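Local coordinates for protein 2-hydroxyhepta-2,4-diene-1,7-dioate isomerase (Corynebacterium glutamicum, PDB 4DBF) that probably acts as a magnesium-dependent lyase of the fumarylacetoacetate hydrolase (FAH) family, with oxaloacetate decarboxylase activity, at residues 74-80 / 117-121. Sequence-based numbering, arbitrary orientation.
Sequences LLAPMLP and VTGPE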
loop_
_atom_site.group_PDB
_atom_site.type_symbol
_atom_site.label_atom_id
_atom_site.label_comp_id
_atom_site.label_asym_id
_atom_site.label_seq_id
_atom_site.Cartn_x
_atom_site.Cartn_y
_atom_site.Cartn_z
ATOM N N LEU A 74 6.087 -16.452 17.487
ATOM C CA LEU A 74 6.466 -15.265 16.787
ATOM C C LEU A 74 5.464 -14.908 15.712
ATOM O O LEU A 74 4.999 -15.737 15.034
ATOM C CB LEU A 74 7.810 -15.483 16.148
ATOM C CG LEU A 74 8.952 -15.491 17.130
ATOM C CD1 LEU A 74 10.202 -15.975 16.480
ATOM C CD2 LEU A 74 9.159 -14.125 17.716
ATOM N N LEU A 75 5.156 -13.648 15.608
ATOM C CA LEU A 75 4.328 -13.103 14.548
ATOM C C LEU A 75 5.185 -12.199 13.667
ATOM O O LEU A 75 6.266 -11.941 13.986
ATOM C CB LEU A 75 3.174 -12.294 15.118
ATOM C CG LEU A 75 2.280 -12.919 16.177
ATOM C CD1 LEU A 75 1.280 -11.938 16.714
ATOM C CD2 LEU A 75 1.581 -14.136 15.660
ATOM N N ALA A 76 4.657 -11.722 12.568
ATOM C CA ALA A 76 5.337 -10.696 11.810
ATOM C C ALA A 76 5.660 -9.594 12.792
ATOM O O ALA A 76 4.833 -9.192 13.488
ATOM C CB ALA A 76 4.454 -10.176 10.705
ATOM N N PRO A 77 6.891 -9.135 12.824
ATOM C CA PRO A 77 7.308 -8.179 13.829
ATOM C C PRO A 77 6.725 -6.786 13.712
ATOM O O PRO A 77 6.853 -6.055 14.605
ATOM C CB PRO A 77 8.825 -8.171 13.707
ATOM C CG PRO A 77 9.107 -8.629 12.369
ATOM C CD PRO A 77 8.029 -9.602 12.037
ATOM N N MET A 78 6.085 -6.455 12.621
ATOM C CA MET A 78 5.371 -5.201 12.452
ATOM C C MET A 78 4.084 -5.399 11.653
ATOM O O MET A 78 3.958 -6.318 10.909
ATOM C CB MET A 78 6.150 -4.190 11.624
ATOM C CG MET A 78 7.263 -3.469 12.317
ATOM S SD MET A 78 6.830 -2.402 13.675
ATOM C CE MET A 78 8.308 -2.595 14.620
ATOM N N LEU A 79 3.210 -4.437 11.780
ATOM C CA LEU A 79 2.063 -4.325 10.929
ATOM C C LEU A 79 2.257 -3.055 10.133
ATOM O O LEU A 79 1.790 -2.034 10.469
ATOM C CB LEU A 79 0.810 -4.267 11.750
ATOM C CG LEU A 79 0.509 -5.497 12.565
ATOM C CD1 LEU A 79 -0.820 -5.311 13.256
ATOM C CD2 LEU A 79 0.513 -6.745 11.737
ATOM N N PRO A 80 2.998 -3.158 9.064
ATOM C CA PRO A 80 3.393 -1.970 8.332
ATOM C C PRO A 80 2.260 -1.300 7.588
ATOM O O PRO A 80 1.467 -1.994 7.083
ATOM C CB PRO A 80 4.403 -2.497 7.349
ATOM C CG PRO A 80 4.042 -3.903 7.160
ATOM C CD PRO A 80 3.449 -4.382 8.418
ATOM N N VAL A 117 1.386 -9.411 4.135
ATOM C CA VAL A 117 2.269 -9.691 5.238
ATOM C C VAL A 117 1.767 -10.856 6.070
ATOM O O VAL A 117 0.635 -10.945 6.371
ATOM C CB VAL A 117 2.478 -8.452 6.118
ATOM C CG1 VAL A 117 3.338 -8.805 7.296
ATOM C CG2 VAL A 117 3.093 -7.339 5.307
ATOM N N THR A 118 2.672 -11.753 6.388
ATOM C CA THR A 118 2.446 -12.801 7.359
ATOM C C THR A 118 3.705 -13.082 8.200
ATOM O O THR A 118 4.734 -12.506 7.973
ATOM C CB THR A 118 1.867 -14.086 6.711
ATOM O OG1 THR A 118 1.356 -14.953 7.703
ATOM C CG2 THR A 118 2.912 -14.818 5.977
ATOM N N GLY A 119 3.586 -13.958 9.168
ATOM C CA GLY A 119 4.677 -14.186 10.072
ATOM C C GLY A 119 5.422 -15.478 9.899
ATOM O O GLY A 119 5.092 -16.250 9.057
ATOM N N PRO A 120 6.406 -15.714 10.744
ATOM C CA PRO A 120 7.147 -16.964 10.729
ATOM C C PRO A 120 6.252 -18.164 10.921
ATOM O O PRO A 120 5.400 -18.112 11.729
ATOM C CB PRO A 120 8.084 -16.821 11.893
ATOM C CG PRO A 120 8.239 -15.394 12.067
ATOM C CD PRO A 120 6.976 -14.758 11.674
ATOM N N GLU A 121 6.500 -19.209 10.170
ATOM C CA GLU A 121 5.755 -20.460 10.209
ATOM C C GLU A 121 4.324 -20.446 9.692
ATOM O O GLU A 121 3.756 -21.471 9.580
ATOM C CB GLU A 121 5.829 -21.176 11.551
ATOM C CG GLU A 121 7.197 -21.267 12.145
ATOM C CD GLU A 121 8.199 -22.026 11.328
ATOM O OE1 GLU A 121 7.838 -22.831 10.475
ATOM O OE2 GLU A 121 9.381 -21.843 11.571
HETATM O O HOH W 1 3.616 -16.325 12.789
HETATM O O HOH W 2 5.763 -18.512 14.450
#
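Val117 packs against Ala76 and Pro80, where the N-terminal region of this FAH-family protein packs on the C-terminal region that carries the magnesium ligands. Segments 74-80 and 117-121 run roughly antiparallel, 162° apart end to end. They do not pair as strands. Each makes backbone hydrogen bonds to a different strand: Leu75 to Arg25 of strand 22-28, Thr118 to Gly190 and Ile192 of strand 190-197.

The CB of Val117 is directed at segment 74-80 and splits into two methyls. CG1 stands anti to the backbone N (chi1 177°) and meets the methyl CB of Ala76 at 3.8 Å. CG2, beside the backbone N, reaches Pro80 instead. Val117 CG2 points at the outer corner of the proline ring, 4.0 Å from Pro80 CG. The Ala76 methyl also rests on the chain next to Val117, its CB 3.6 Å from Thr118 O.

At Gly119 the two backbones come close, with the CA of Ala76 and that of Gly119 4.0 Å apart. Gly119 CA lies 3.5 Å from Ala76 N, so backbone packs directly on backbone here. Pro120 follows, its ring turned to the other segment. Its CG lies 4.1 Å from Leu74 CB, and its CD lies near the Leu75 carbonyl group.

Val117 is about 10 Å, side chain to side chain, from the magnesium ligand Asp167, so it does not touch the metal. At the opposite end two waters lie between the backbones. Each is within hydrogen-bonding distance of both Leu74 O and Pro120 O, and water 1 sits 2.7 Å from each of these oxygens.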